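Local coordinates for protein soluble epoxide hydrolase (Bacillus megaterium, PDB 4INZ) that belongs to the soluble epoxide hydrolases, enzymes built on the alpha/beta hydrolase fold, with a mostly parallel central sheet beneath a helical cap, at residues G46-S51 / K184-P189; I53-I58 / P286-P291; V112-A117 / A282-Q287; K133-N138 / Q249-N254. The protein carries 1 engineered substitution. All blocks are in the same frame, centred on the assembly; numbering follows the deposited sequence.

Contact 1. Residues G46-S51 / K184-P189; sequences GFPDFS and KLVIDP
Pro48 and Val186 mark the closest backbone approach, 7.9 Å between their CA atoms, where an irregular loop after strand 40-44 meets helix 169-193 at a wider pi-type turn. The peptide before Pro48 is cis, and Asp49 N donates to Gly46 O. The CG2 branch of Val186 carries the closest packing: it lies 3.6 Å from both Pro48 CG and CD, and the two side chains run antiparallel alongside one another. Beside it, Leu185 CD2 reaches Phe47 CE2 at 3.9 Å, the two side chains set roughly perpendicular. A chi1 of 174° swings the Phe47 ring out to that meeting, and CB of Pro48 lies over the centre of one of its faces, 3.6 Å above the plane. Asp49 OD1 lies 4.1 Å from Val186 CG2; its polar partner is the hydroxyl of Tyr204, to which it is hydrogen-bonded. Leu182 and Met216 also touch Phe47 and Pro48. The cis proline and the Gly-Phe-Pro sequence identify the HGXP loop of epoxide hydrolases, whose backbone N at Phe47, bonded to Asp114 OD2, is consistent with the oxyanion hole of this family; the helix belongs to the cap.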
loop_
_atom_site.group_PDB
_atom_site.type_symbol
_atom_site.label_atom_id
_atom_site.label_comp_id
_atom_site.label_asym_id
_atom_site.label_seq_id
_atom_site.Cartn_x
_atom_site.Cartn_y
_atom_site.Cartn_z
ATOM N N GLY A 46 1.745 0.083 -2.912
ATOM C CA GLY A 46 2.232 -1.254 -2.618
ATOM C C GLY A 46 2.899 -1.879 -3.836
ATOM O O GLY A 46 3.396 -1.177 -4.708
ATOM N N PHE A 47 2.887 -3.204 -3.903
ATOM C CA PHE A 47 3.627 -3.942 -4.924
ATOM C C PHE A 47 2.760 -4.266 -6.136
ATOM O O PHE A 47 1.633 -4.731 -5.978
ATOM C CB PHE A 47 4.132 -5.258 -4.325
ATOM C CG PHE A 47 4.794 -6.160 -5.328
ATOM C CD1 PHE A 47 6.158 -6.062 -5.566
ATOM C CD2 PHE A 47 4.053 -7.097 -6.041
ATOM C CE1 PHE A 47 6.771 -6.882 -6.490
ATOM C CE2 PHE A 47 4.666 -7.923 -6.972
ATOM C CZ PHE A 47 6.031 -7.810 -7.196
ATOM N N PRO A 48 3.291 -4.070 -7.359
ATOM C CA PRO A 48 4.595 -3.528 -7.738
ATOM C C PRO A 48 4.439 -2.129 -8.304
ATOM O O PRO A 48 5.039 -1.809 -9.334
ATOM C CB PRO A 48 5.005 -4.459 -8.871
ATOM C CG PRO A 48 3.705 -4.679 -9.598
ATOM C CD PRO A 48 2.610 -4.651 -8.532
ATOM N N ASP A 49 3.637 -1.305 -7.643
ATOM C CA ASP A 49 3.372 0.040 -8.131
ATOM C C ASP A 49 4.379 1.032 -7.564
ATOM O O ASP A 49 5.499 0.664 -7.227
ATOM C CB ASP A 49 1.945 0.443 -7.763
ATOM C CG ASP A 49 0.938 -0.622 -8.147
ATOM O OD1 ASP A 49 0.769 -0.857 -9.359
ATOM O OD2 ASP A 49 0.335 -1.238 -7.243
ATOM N N PHE A 50 3.969 2.290 -7.478
ATOM C CA PHE A 50 4.805 3.355 -6.942
ATOM C C PHE A 50 3.946 4.604 -6.848
ATOM O O PHE A 50 2.737 4.525 -7.009
ATOM C CB PHE A 50 6.070 3.580 -7.799
ATOM C CG PHE A 50 5.805 4.075 -9.206
ATOM C CD1 PHE A 50 5.083 3.309 -10.115
ATOM C CD2 PHE A 50 6.340 5.283 -9.635
ATOM C CE1 PHE A 50 4.866 3.757 -11.419
ATOM C CE2 PHE A 50 6.136 5.744 -10.941
ATOM C CZ PHE A 50 5.400 4.977 -11.834
ATOM N N SER A 51 4.559 5.753 -6.581
ATOM C CA SER A 51 3.789 6.967 -6.327
ATOM C C SER A 51 2.761 7.285 -7.416
ATOM O O SER A 51 1.686 7.828 -7.131
ATOM C CB SER A 51 4.735 8.153 -6.117
ATOM O OG SER A 51 5.656 8.245 -7.197
ATOM N N LYS A 184 2.828 -8.433 -17.168
ATOM C CA LYS A 184 1.660 -9.294 -17.222
ATOM C C LYS A 184 0.793 -9.063 -15.996
ATOM O O LYS A 184 -0.431 -9.140 -16.064
ATOM C CB LYS A 184 2.085 -10.756 -17.341
ATOM C CG LYS A 184 2.845 -11.044 -18.637
ATOM C CD LYS A 184 3.168 -12.522 -18.816
ATOM C CE LYS A 184 3.828 -12.783 -20.170
ATOM N NZ LYS A 184 5.097 -12.021 -20.353
ATOM N N LEU A 185 1.434 -8.739 -14.883
ATOM C CA LEU A 185 0.728 -8.542 -13.627
ATOM C C LEU A 185 -0.090 -7.252 -13.622
ATOM O O LEU A 185 -1.262 -7.259 -13.248
ATOM C CB LEU A 185 1.721 -8.562 -12.462
ATOM C CG LEU A 185 1.173 -8.521 -11.039
ATOM C CD1 LEU A 185 0.144 -9.623 -10.826
ATOM C CD2 LEU A 185 2.322 -8.648 -10.041
ATOM N N VAL A 186 0.518 -6.156 -14.065
ATOM C CA VAL A 186 -0.090 -4.831 -13.941
ATOM C C VAL A 186 -0.398 -4.131 -15.265
ATOM O O VAL A 186 -1.445 -3.498 -15.411
ATOM C CB VAL A 186 0.813 -3.900 -13.098
ATOM C CG1 VAL A 186 0.428 -2.436 -13.298
ATOM C CG2 VAL A 186 0.737 -4.290 -11.634
ATOM N N ILE A 187 0.512 -4.231 -16.228
ATOM C CA ILE A 187 0.371 -3.470 -17.464
ATOM C C ILE A 187 -0.712 -4.032 -18.376
ATOM O O ILE A 187 -1.607 -3.313 -18.823
ATOM C CB ILE A 187 1.696 -3.411 -18.254
ATOM C CG1 ILE A 187 2.777 -2.714 -17.423
ATOM C CG2 ILE A 187 1.490 -2.695 -19.584
ATOM C CD1 ILE A 187 2.349 -1.371 -16.883
ATOM N N ASP A 188 -0.624 -5.320 -18.665
ATOM C CA ASP A 188 -1.551 -5.924 -19.609
ATOM C C ASP A 188 -3.026 -5.694 -19.240
ATOM O O ASP A 188 -3.807 -5.250 -20.075
ATOM C CB ASP A 188 -1.216 -7.402 -19.818
ATOM C CG ASP A 188 0.118 -7.598 -20.525
ATOM O OD1 ASP A 188 0.650 -6.611 -21.081
ATOM O OD2 ASP A 188 0.634 -8.737 -20.533
ATOM N N PRO A 189 -3.411 -5.964 -17.984
ATOM C CA PRO A 189 -4.817 -5.712 -17.635
ATOM C C PRO A 189 -5.216 -4.229 -17.623
ATOM O O PRO A 189 -6.351 -3.894 -17.980
ATOM C CB PRO A 189 -4.957 -6.329 -16.238
ATOM C CG PRO A 189 -3.571 -6.554 -15.752
ATOM C CD PRO A 189 -2.716 -6.753 -16.954
#

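Contact 2. Residues I53-I58 / P286-P291; sequences IWRHQI and PQHEKP
The imidazole of His288 takes Ile53 on one face and Arg55 at its edge. Ile53 CG1 stands 3.6 Å from the His288 ring centroid, a CH-pi contact over the centre of the ring. At the edge, the guanidinium of Arg55 turns its plane 80° from the ring and grips one atom with two nitrogens: NH1 is 3.0 Å from His288 ND1, near the ring plane, and NH2 is 3.2 Å from the same ND1, tilted from it. ND1 is therefore the acceptor, so in a neutral ring NE2 probably carries the proton. NH1 also bonds His52 O, which further fixes the guanidinium. The ring of His56 lies between Arg55 CG on one face and Pro291 CG on the opposite one, with His288 CB at its edge; its NE2 is 2.8 Å from a water that donates to His288 O. Gln287 and, toward the rim, Ile53 CG2 share one face of Trp54, the amide only 26° from the indole plane. A chi1 of 69° and a bend at chi2 lay this chain along the ring, with Gln287 CG 3.6 Å from Trp54 CZ3 and Gln287 NE2 3.5 Å from Trp54 CH2. Gln57 NE2 donates to Gln287 O over 3.0 Å and has a second partner in Asn295 OD1. The start of helix 55-61 is thus fastened to helix 286-289 and to Pro291, where helix 291-303 begins; Val294 and Met298 of that helix touch Gln57, Tyr204 of helix 198-210 meets Ile53 and His288, and Trp54 reaches inward to Ala69 of strand 66-70.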
loop_
_atom_site.group_PDB
_atom_site.type_symbol
_atom_site.label_atom_id
_atom_site.label_comp_id
_atom_site.label_asym_id
_atom_site.label_seq_id
_atom_site.Cartn_x
_atom_site.Cartn_y
_atom_site.Cartn_z
ATOM N N ILE A 53 0.670 5.602 -8.936
ATOM C CA ILE A 53 -0.649 4.964 -8.875
ATOM C C ILE A 53 -1.697 5.926 -8.303
ATOM O O ILE A 53 -2.899 5.775 -8.546
ATOM C CB ILE A 53 -0.642 3.627 -8.095
ATOM C CG1 ILE A 53 -1.943 2.857 -8.353
ATOM C CG2 ILE A 53 -0.432 3.861 -6.586
ATOM C CD1 ILE A 53 -1.873 1.417 -7.912
ATOM N N TRP A 54 -1.228 6.935 -7.573
ATOM C CA TRP A 54 -2.115 7.871 -6.889
ATOM C C TRP A 54 -2.425 9.128 -7.696
ATOM O O TRP A 54 -3.061 10.061 -7.190
ATOM C CB TRP A 54 -1.501 8.283 -5.552
ATOM C CG TRP A 54 -1.283 7.147 -4.622
ATOM C CD1 TRP A 54 -0.079 6.616 -4.232
ATOM C CD2 TRP A 54 -2.294 6.392 -3.952
ATOM N NE1 TRP A 54 -0.286 5.579 -3.349
ATOM C CE2 TRP A 54 -1.635 5.424 -3.160
ATOM C CE3 TRP A 54 -3.692 6.450 -3.934
ATOM C CZ2 TRP A 54 -2.332 4.510 -2.364
ATOM C CZ3 TRP A 54 -4.385 5.544 -3.133
ATOM C CH2 TRP A 54 -3.701 4.587 -2.360
ATOM N N ARG A 55 -1.983 9.151 -8.950
ATOM C CA ARG A 55 -2.074 10.357 -9.777
ATOM C C ARG A 55 -3.449 11.046 -9.764
ATOM O O ARG A 55 -3.530 12.280 -9.749
ATOM C CB ARG A 55 -1.656 10.036 -11.216
ATOM C CG ARG A 55 -2.520 8.972 -11.895
ATOM C CD ARG A 55 -1.772 8.338 -13.070
ATOM N NE ARG A 55 -2.575 7.334 -13.758
ATOM C CZ ARG A 55 -2.722 6.084 -13.333
ATOM N NH1 ARG A 55 -2.116 5.686 -12.216
ATOM N NH2 ARG A 55 -3.480 5.234 -14.022
ATOM N N HIS A 56 -4.527 10.263 -9.792
ATOM C CA HIS A 56 -5.863 10.853 -9.863
ATOM C C HIS A 56 -6.287 11.496 -8.548
ATOM O O HIS A 56 -7.062 12.461 -8.539
ATOM C CB HIS A 56 -6.896 9.816 -10.296
ATOM C CG HIS A 56 -6.636 9.240 -11.653
ATOM N ND1 HIS A 56 -6.719 9.989 -12.808
ATOM C CD2 HIS A 56 -6.302 7.986 -12.039
ATOM C CE1 HIS A 56 -6.441 9.220 -13.848
ATOM N NE2 HIS A 56 -6.195 7.997 -13.410
ATOM N N GLN A 57 -5.794 10.956 -7.438
ATOM C CA GLN A 57 -6.073 11.552 -6.133
ATOM C C GLN A 57 -5.180 12.761 -5.889
ATOM O O GLN A 57 -5.602 13.734 -5.277
ATOM C CB GLN A 57 -5.913 10.523 -5.004
ATOM C CG GLN A 57 -7.021 9.467 -4.972
ATOM C CD GLN A 57 -6.920 8.508 -6.139
ATOM O OE1 GLN A 57 -5.843 7.967 -6.426
ATOM N NE2 GLN A 57 -8.039 8.287 -6.821
ATOM N N ILE A 58 -3.941 12.694 -6.361
ATOM C CA ILE A 58 -3.058 13.858 -6.297
ATOM C C ILE A 58 -3.713 15.039 -7.026
ATOM O O ILE A 58 -3.770 16.154 -6.500
ATOM C CB ILE A 58 -1.677 13.549 -6.898
ATOM C CG1 ILE A 58 -0.933 12.572 -5.992
ATOM C CG2 ILE A 58 -0.853 14.839 -7.067
ATOM C CD1 ILE A 58 0.308 11.987 -6.624
ATOM N N PRO A 286 -8.631 0.095 -6.871
ATOM C CA PRO A 286 -9.744 0.994 -7.191
ATOM C C PRO A 286 -9.280 2.418 -7.467
ATOM O O PRO A 286 -9.893 3.105 -8.272
ATOM C CB PRO A 286 -10.583 0.980 -5.912
ATOM C CG PRO A 286 -10.275 -0.338 -5.266
ATOM C CD PRO A 286 -8.814 -0.586 -5.578
ATOM N N GLN A 287 -8.219 2.858 -6.804
ATOM C CA GLN A 287 -7.851 4.263 -6.882
ATOM C C GLN A 287 -7.576 4.734 -8.311
ATOM O O GLN A 287 -7.864 5.887 -8.638
ATOM C CB GLN A 287 -6.702 4.612 -5.919
ATOM C CG GLN A 287 -5.338 4.019 -6.262
ATOM C CD GLN A 287 -5.114 2.651 -5.648
ATOM O OE1 GLN A 287 -6.026 1.823 -5.607
ATOM N NE2 GLN A 287 -3.895 2.410 -5.153
ATOM N N HIS A 288 -7.019 3.868 -9.162
ATOM C CA HIS A 288 -6.854 4.251 -10.571
ATOM C C HIS A 288 -7.723 3.481 -11.564
ATOM O O HIS A 288 -7.793 3.856 -12.731
ATOM C CB HIS A 288 -5.379 4.364 -11.029
ATOM C CG HIS A 288 -4.647 3.062 -11.142
ATOM N ND1 HIS A 288 -3.408 2.967 -11.746
ATOM C CD2 HIS A 288 -4.950 1.814 -10.712
ATOM C CE1 HIS A 288 -2.984 1.719 -11.687
ATOM N NE2 HIS A 288 -3.902 0.997 -11.064
ATOM N N GLU A 289 -8.418 2.444 -11.094
ATOM C CA GLU A 289 -9.418 1.767 -11.923
ATOM C C GLU A 289 -10.711 2.571 -12.046
ATOM O O GLU A 289 -11.300 2.657 -13.134
ATOM C CB GLU A 289 -9.751 0.386 -11.356
ATOM C CG GLU A 289 -8.615 -0.602 -11.418
ATOM C CD GLU A 289 -8.994 -1.959 -10.850
ATOM O OE1 GLU A 289 -10.115 -2.441 -11.156
ATOM O OE2 GLU A 289 -8.167 -2.540 -10.103
ATOM N N LYS A 290 -11.152 3.145 -10.925
ATOM C CA LYS A 290 -12.408 3.892 -10.853
ATOM C C LYS A 290 -12.188 5.182 -10.063
ATOM O O LYS A 290 -12.752 5.368 -8.981
ATOM C CB LYS A 290 -13.484 3.052 -10.156
ATOM C CG LYS A 290 -13.832 1.755 -10.877
ATOM C CD LYS A 290 -14.474 2.012 -12.233
ATOM C CE LYS A 290 -14.961 0.705 -12.870
ATOM N NZ LYS A 290 -15.815 0.905 -14.092
ATOM N N PRO A 291 -11.363 6.081 -10.598
ATOM C CA PRO A 291 -10.937 7.234 -9.794
ATOM C C PRO A 291 -12.082 8.166 -9.396
ATOM O O PRO A 291 -12.052 8.725 -8.298
ATOM C CB PRO A 291 -9.941 7.954 -10.714
ATOM C CG PRO A 291 -10.309 7.505 -12.096
ATOM C CD PRO A 291 -10.738 6.075 -11.932
HETATM O O HOH W 1 -6.784 5.521 -14.562
#

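Contact 3. Residues V112-A117 / A282-Q287; sequences VHDWGA and ASHAPQ
The ring of His113 is tightly enclosed: Asp114 CB lies over the centre of one face, and Gln287 NE2 is 3.1 Å above the plane on the opposite face, toward the rim. The Gln287 amide stands nearly perpendicular to that ring, at 88°, and presents its edge, through NE2, to the face of the imidazole, while Trp54 and Phe137 pack around the same buried corner. Asp114 sits 3.0 Å through OD1 from His284 NE2, its carboxylate set across the ring edge, and OD2 accepts from Phe47 N and, weakly, from Trp115 N at 2.7 Å. Here the chain makes the nucleophile elbow of alpha/beta hydrolases: strand 108-112 turns sharply into helix 115-126 at Asp114, whose positive phi (59°) is characteristic of that turn. His284 ND1 is bonded to Asp256 OD2; the sequence of partners is consistent with the nucleophile-histidine-acid triad of the fold. The looser side lies at His284. Its ring meets that of His113 less closely, with centroids 4.6 Å apart and planes at an oblique 50°, the residue is partly exposed, and a bound PEG, probably from the crystallisation liquor, lies about 5 Å from the side chain of Asp114.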
loop_
_atom_site.group_PDB
_atom_site.type_symbol
_atom_site.label_atom_id
_atom_site.label_comp_id
_atom_site.label_asym_id
_atom_site.label_seq_id
_atom_site.Cartn_x
_atom_site.Cartn_y
_atom_site.Cartn_z
ATOM N N VAL A 112 -3.696 4.507 1.910
ATOM C CA VAL A 112 -2.807 3.348 1.790
ATOM C C VAL A 112 -3.384 2.213 0.953
ATOM O O VAL A 112 -4.599 2.070 0.853
ATOM C CB VAL A 112 -2.426 2.801 3.188
ATOM C CG1 VAL A 112 -1.768 3.901 4.027
ATOM C CG2 VAL A 112 -3.655 2.256 3.904
ATOM N N HIS A 113 -2.498 1.399 0.378
ATOM C CA HIS A 113 -2.888 0.327 -0.540
ATOM C C HIS A 113 -1.843 -0.795 -0.495
ATOM O O HIS A 113 -0.643 -0.522 -0.488
ATOM C CB HIS A 113 -2.985 0.910 -1.959
ATOM C CG HIS A 113 -3.238 -0.092 -3.039
ATOM N ND1 HIS A 113 -4.343 -0.925 -3.055
ATOM C CD2 HIS A 113 -2.557 -0.351 -4.181
ATOM C CE1 HIS A 113 -4.313 -1.669 -4.146
ATOM N NE2 HIS A 113 -3.237 -1.344 -4.844
ATOM N N ASP A 114 -2.305 -2.043 -0.430
ATOM C CA ASP A 114 -1.442 -3.222 -0.596
ATOM C C ASP A 114 -0.326 -3.229 0.466
ATOM O O ASP A 114 -0.626 -3.128 1.657
ATOM C CB ASP A 114 -0.909 -3.283 -2.041
ATOM C CG ASP A 114 -0.240 -4.608 -2.381
ATOM O OD1 ASP A 114 -0.957 -5.573 -2.748
ATOM O OD2 ASP A 114 1.001 -4.681 -2.299
ATOM N N TRP A 115 0.946 -3.329 0.066
ATOM C CA TRP A 115 2.028 -3.250 1.055
ATOM C C TRP A 115 1.953 -1.940 1.837
ATOM O O TRP A 115 2.257 -1.898 3.030
ATOM C CB TRP A 115 3.424 -3.410 0.415
ATOM C CG TRP A 115 4.058 -4.736 0.731
ATOM C CD1 TRP A 115 4.223 -5.794 -0.119
ATOM C CD2 TRP A 115 4.582 -5.156 1.997
ATOM N NE1 TRP A 115 4.825 -6.842 0.538
ATOM C CE2 TRP A 115 5.052 -6.478 1.838
ATOM C CE3 TRP A 115 4.703 -4.541 3.248
ATOM C CZ2 TRP A 115 5.629 -7.197 2.887
ATOM C CZ3 TRP A 115 5.284 -5.257 4.289
ATOM C CH2 TRP A 115 5.735 -6.570 4.101
ATOM N N GLY A 116 1.554 -0.869 1.159
ATOM C CA GLY A 116 1.372 0.416 1.811
ATOM C C GLY A 116 0.340 0.351 2.923
ATOM O O GLY A 116 0.447 1.064 3.919
ATOM N N ALA A 117 -0.664 -0.503 2.741
ATOM C CA ALA A 117 -1.693 -0.723 3.758
ATOM C C ALA A 117 -1.175 -1.586 4.914
ATOM O O ALA A 117 -1.454 -1.303 6.075
ATOM C CB ALA A 117 -2.951 -1.333 3.134
ATOM N N ALA A 282 -14.506 -3.026 -9.590
ATOM C CA ALA A 282 -13.073 -2.786 -9.477
ATOM C C ALA A 282 -12.368 -3.970 -8.852
ATOM O O ALA A 282 -12.945 -4.706 -8.044
ATOM C CB ALA A 282 -12.792 -1.546 -8.685
ATOM N N SER A 283 -11.107 -4.129 -9.221
ATOM C CA SER A 283 -10.293 -5.223 -8.734
ATOM C C SER A 283 -9.326 -4.690 -7.682
ATOM O O SER A 283 -9.724 -3.951 -6.785
ATOM C CB SER A 283 -9.548 -5.877 -9.902
ATOM O OG SER A 283 -8.887 -7.065 -9.496
ATOM N N HIS A 284 -8.053 -5.041 -7.806
ATOM C CA HIS A 284 -7.066 -4.789 -6.754
ATOM C C HIS A 284 -6.789 -3.316 -6.427
ATOM O O HIS A 284 -6.390 -2.980 -5.300
ATOM C CB HIS A 284 -5.740 -5.467 -7.128
ATOM C CG HIS A 284 -4.676 -5.333 -6.085
ATOM N ND1 HIS A 284 -4.776 -5.915 -4.840
ATOM C CD2 HIS A 284 -3.482 -4.690 -6.107
ATOM C CE1 HIS A 284 -3.691 -5.632 -4.137
ATOM N NE2 HIS A 284 -2.890 -4.894 -4.884
ATOM N N ALA A 285 -6.965 -2.441 -7.408
ATOM C CA ALA A 285 -6.515 -1.051 -7.263
ATOM C C ALA A 285 -7.576 -0.033 -7.683
ATOM O O ALA A 285 -7.443 0.645 -8.711
ATOM C CB ALA A 285 -5.232 -0.831 -8.042
ATOM N N PRO A 286 -8.631 0.095 -6.871
ATOM C CA PRO A 286 -9.744 0.994 -7.191
ATOM C C PRO A 286 -9.280 2.418 -7.467
ATOM O O PRO A 286 -9.893 3.105 -8.272
ATOM C CB PRO A 286 -10.583 0.980 -5.912
ATOM C CG PRO A 286 -10.275 -0.338 -5.266
ATOM C CD PRO A 286 -8.814 -0.586 -5.578
ATOM N N GLN A 287 -8.219 2.858 -6.804
ATOM C CA GLN A 287 -7.851 4.263 -6.882
ATOM C C GLN A 287 -7.576 4.734 -8.311
ATOM O O GLN A 287 -7.864 5.887 -8.638
ATOM C CB GLN A 287 -6.702 4.612 -5.919
ATOM C CG GLN A 287 -5.338 4.019 -6.262
ATOM C CD GLN A 287 -5.114 2.651 -5.648
ATOM O OE1 GLN A 287 -6.026 1.823 -5.607
ATOM N NE2 GLN A 287 -3.895 2.410 -5.153
#

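Contact 4. Residues K133-N138 / Q249-N254; sequences KLIAFN and QIIWGN
Leu134 O opens the pairing by accepting from Gln249 N at 2.8 Å, the first bond between two parallel strands of the alpha/beta hydrolase sheet whose axes lie 4.7 Å apart at 13°. Although adjacent in the sheet, they are separated in the chain by the largely helical stretch that forms the cap. Ile135 comes next, its CG2 lying alongside Ile251 CD1 on the face packed by Met298 and Phe301 of helix 291-303. Ala136 uses both backbone groups: its N donates to Gln249 O at 2.8 Å and its O accepts from Ile251 N at 2.9 Å. Its CB, on the other face, meets Ile250 CD1 at 3.8 Å, since Ile250 folds CG1 and then CD1 back toward the neighbouring strand (chi2 -48°). Phe137 returns to the first face, where CE1 touches Ile251 CG2 at 3.6 Å. Its CA approaches Ile251 O at 3.2 Å as a CA-H...O contact, while that buried carbonyl has no hydrogen-bonding partner in the model. At Asn138 the strand pairing gives way to side-chain stacking: the amide plane is 22° from the Trp252 ring, and Asn138 CA lies 4.0 Å from the centroid of the six-membered ring.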
loop_
_atom_site.group_PDB
_atom_site.type_symbol
_atom_site.label_atom_id
_atom_site.label_comp_id
_atom_site.label_asym_id
_atom_site.label_seq_id
_atom_site.Cartn_x
_atom_site.Cartn_y
_atom_site.Cartn_z
ATOM N N LYS A 133 -6.862 10.787 10.039
ATOM C CA LYS A 133 -7.826 9.869 9.457
ATOM C C LYS A 133 -7.068 8.910 8.560
ATOM O O LYS A 133 -6.029 9.269 7.993
ATOM C CB LYS A 133 -8.866 10.617 8.618
ATOM C CG LYS A 133 -9.743 11.601 9.379
ATOM C CD LYS A 133 -10.860 12.100 8.471
ATOM C CE LYS A 133 -11.867 12.939 9.226
ATOM N NZ LYS A 133 -11.294 14.244 9.588
ATOM N N LEU A 134 -7.595 7.699 8.424
ATOM C CA LEU A 134 -6.982 6.673 7.592
ATOM C C LEU A 134 -7.930 6.262 6.476
ATOM O O LEU A 134 -9.102 5.966 6.729
ATOM C CB LEU A 134 -6.625 5.449 8.438
ATOM C CG LEU A 134 -6.060 4.248 7.682
ATOM C CD1 LEU A 134 -4.676 4.577 7.135
ATOM C CD2 LEU A 134 -6.011 3.010 8.595
ATOM N N ILE A 135 -7.423 6.255 5.243
ATOM C CA ILE A 135 -8.182 5.752 4.109
ATOM C C ILE A 135 -7.427 4.559 3.551
ATOM O O ILE A 135 -6.301 4.700 3.062
ATOM C CB ILE A 135 -8.346 6.821 3.017
ATOM C CG1 ILE A 135 -9.029 8.064 3.594
ATOM C CG2 ILE A 135 -9.129 6.255 1.832
ATOM C CD1 ILE A 135 -9.214 9.197 2.591
ATOM N N ALA A 136 -8.032 3.379 3.657
ATOM C CA ALA A 136 -7.360 2.148 3.262
ATOM C C ALA A 136 -8.050 1.487 2.077
ATOM O O ALA A 136 -9.261 1.264 2.107
ATOM C CB ALA A 136 -7.310 1.187 4.433
ATOM N N PHE A 137 -7.264 1.170 1.047
ATOM C CA PHE A 137 -7.735 0.397 -0.103
ATOM C C PHE A 137 -7.364 -1.079 0.077
ATOM O O PHE A 137 -6.859 -1.469 1.128
ATOM C CB PHE A 137 -7.135 0.957 -1.410
ATOM C CG PHE A 137 -7.617 2.339 -1.747
ATOM C CD1 PHE A 137 -8.639 2.525 -2.677
ATOM C CD2 PHE A 137 -7.063 3.458 -1.127
ATOM C CE1 PHE A 137 -9.099 3.808 -2.986
ATOM C CE2 PHE A 137 -7.525 4.741 -1.422
ATOM C CZ PHE A 137 -8.538 4.920 -2.354
ATOM N N ASN A 138 -7.617 -1.898 -0.942
ATOM C CA ASN A 138 -7.319 -3.331 -0.858
ATOM C C ASN A 138 -5.949 -3.611 -0.253
ATOM O O ASN A 138 -4.948 -3.085 -0.723
ATOM C CB ASN A 138 -7.402 -3.975 -2.243
ATOM C CG ASN A 138 -8.803 -3.997 -2.778
ATOM O OD1 ASN A 138 -9.368 -5.066 -3.038
ATOM N ND2 ASN A 138 -9.393 -2.820 -2.917
ATOM N N GLN A 249 -11.775 4.985 6.664
ATOM C CA GLN A 249 -12.578 4.667 5.493
ATOM C C GLN A 249 -11.884 3.569 4.704
ATOM O O GLN A 249 -10.705 3.704 4.371
ATOM C CB GLN A 249 -12.721 5.888 4.582
ATOM C CG GLN A 249 -13.396 5.558 3.245
ATOM C CD GLN A 249 -14.906 5.439 3.369
ATOM O OE1 GLN A 249 -15.563 6.316 3.934
ATOM N NE2 GLN A 249 -15.462 4.354 2.844
ATOM N N ILE A 250 -12.617 2.495 4.403
ATOM C CA ILE A 250 -12.136 1.453 3.507
ATOM C C ILE A 250 -12.769 1.657 2.137
ATOM O O ILE A 250 -13.971 1.914 2.040
ATOM C CB ILE A 250 -12.554 0.050 3.970
ATOM C CG1 ILE A 250 -12.131 -0.212 5.416
ATOM C CG2 ILE A 250 -12.032 -1.007 3.005
ATOM C CD1 ILE A 250 -10.726 0.140 5.716
ATOM N N ILE A 251 -11.959 1.550 1.084
ATOM C CA ILE A 251 -12.452 1.606 -0.296
ATOM C C ILE A 251 -11.914 0.375 -1.009
ATOM O O ILE A 251 -10.712 0.259 -1.233
ATOM C CB ILE A 251 -11.997 2.890 -1.010
ATOM C CG1 ILE A 251 -12.448 4.112 -0.196
ATOM C CG2 ILE A 251 -12.561 2.941 -2.429
ATOM C CD1 ILE A 251 -11.991 5.456 -0.754
ATOM N N TRP A 252 -12.806 -0.550 -1.352
ATOM C CA TRP A 252 -12.402 -1.928 -1.604
ATOM C C TRP A 252 -12.941 -2.452 -2.918
ATOM O O TRP A 252 -14.151 -2.440 -3.139
ATOM C CB TRP A 252 -12.946 -2.810 -0.476
ATOM C CG TRP A 252 -12.403 -4.207 -0.480
ATOM C CD1 TRP A 252 -12.873 -5.270 -1.195
ATOM C CD2 TRP A 252 -11.291 -4.693 0.279
ATOM N NE1 TRP A 252 -12.118 -6.391 -0.927
ATOM C CE2 TRP A 252 -11.144 -6.063 -0.023
ATOM C CE3 TRP A 252 -10.412 -4.107 1.191
ATOM C CZ2 TRP A 252 -10.148 -6.852 0.554
ATOM C CZ3 TRP A 252 -9.427 -4.896 1.767
ATOM C CH2 TRP A 252 -9.300 -6.249 1.440
ATOM N N GLY A 253 -12.048 -2.928 -3.784
ATOM C CA GLY A 253 -12.467 -3.508 -5.047
ATOM C C GLY A 253 -12.852 -4.960 -4.842
ATOM O O GLY A 253 -12.011 -5.774 -4.456
ATOM N N ASN A 254 -14.114 -5.299 -5.095
ATOM C CA ASN A 254 -14.576 -6.660 -4.821
ATOM C C ASN A 254 -13.918 -7.756 -5.658
ATOM O O ASN A 254 -13.867 -8.915 -5.231
ATOM C CB ASN A 254 -16.101 -6.759 -4.956
ATOM C CG ASN A 254 -16.826 -6.154 -3.779
ATOM O OD1 ASN A 254 -16.225 -5.907 -2.736
ATOM N ND2 ASN A 254 -18.132 -5.921 -3.935
#

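In the fold
Contact 3 lies among the other three, its centre 11 Å from contact 1, 10 Å from contact 2 and 8 Å from contact 4. The 46-51 loop reaches it directly, Phe47 N lying 2.9 Å from Asp114 OD2 at the probable active site. Contacts 2 and 3 share Pro286 and Gln287, and Glu289 OE1 of contact 2 takes Ser283 N at 2.8 Å, fastening the turn that carries His284. Contact 4 continues the sheet beside it: Phe137 N is 2.8 Å from Val112 O. Contacts 1 and 4 do not touch, their nearest atoms being about 8 Å apart; the first joins the cap to the core, the second lies within the sheet.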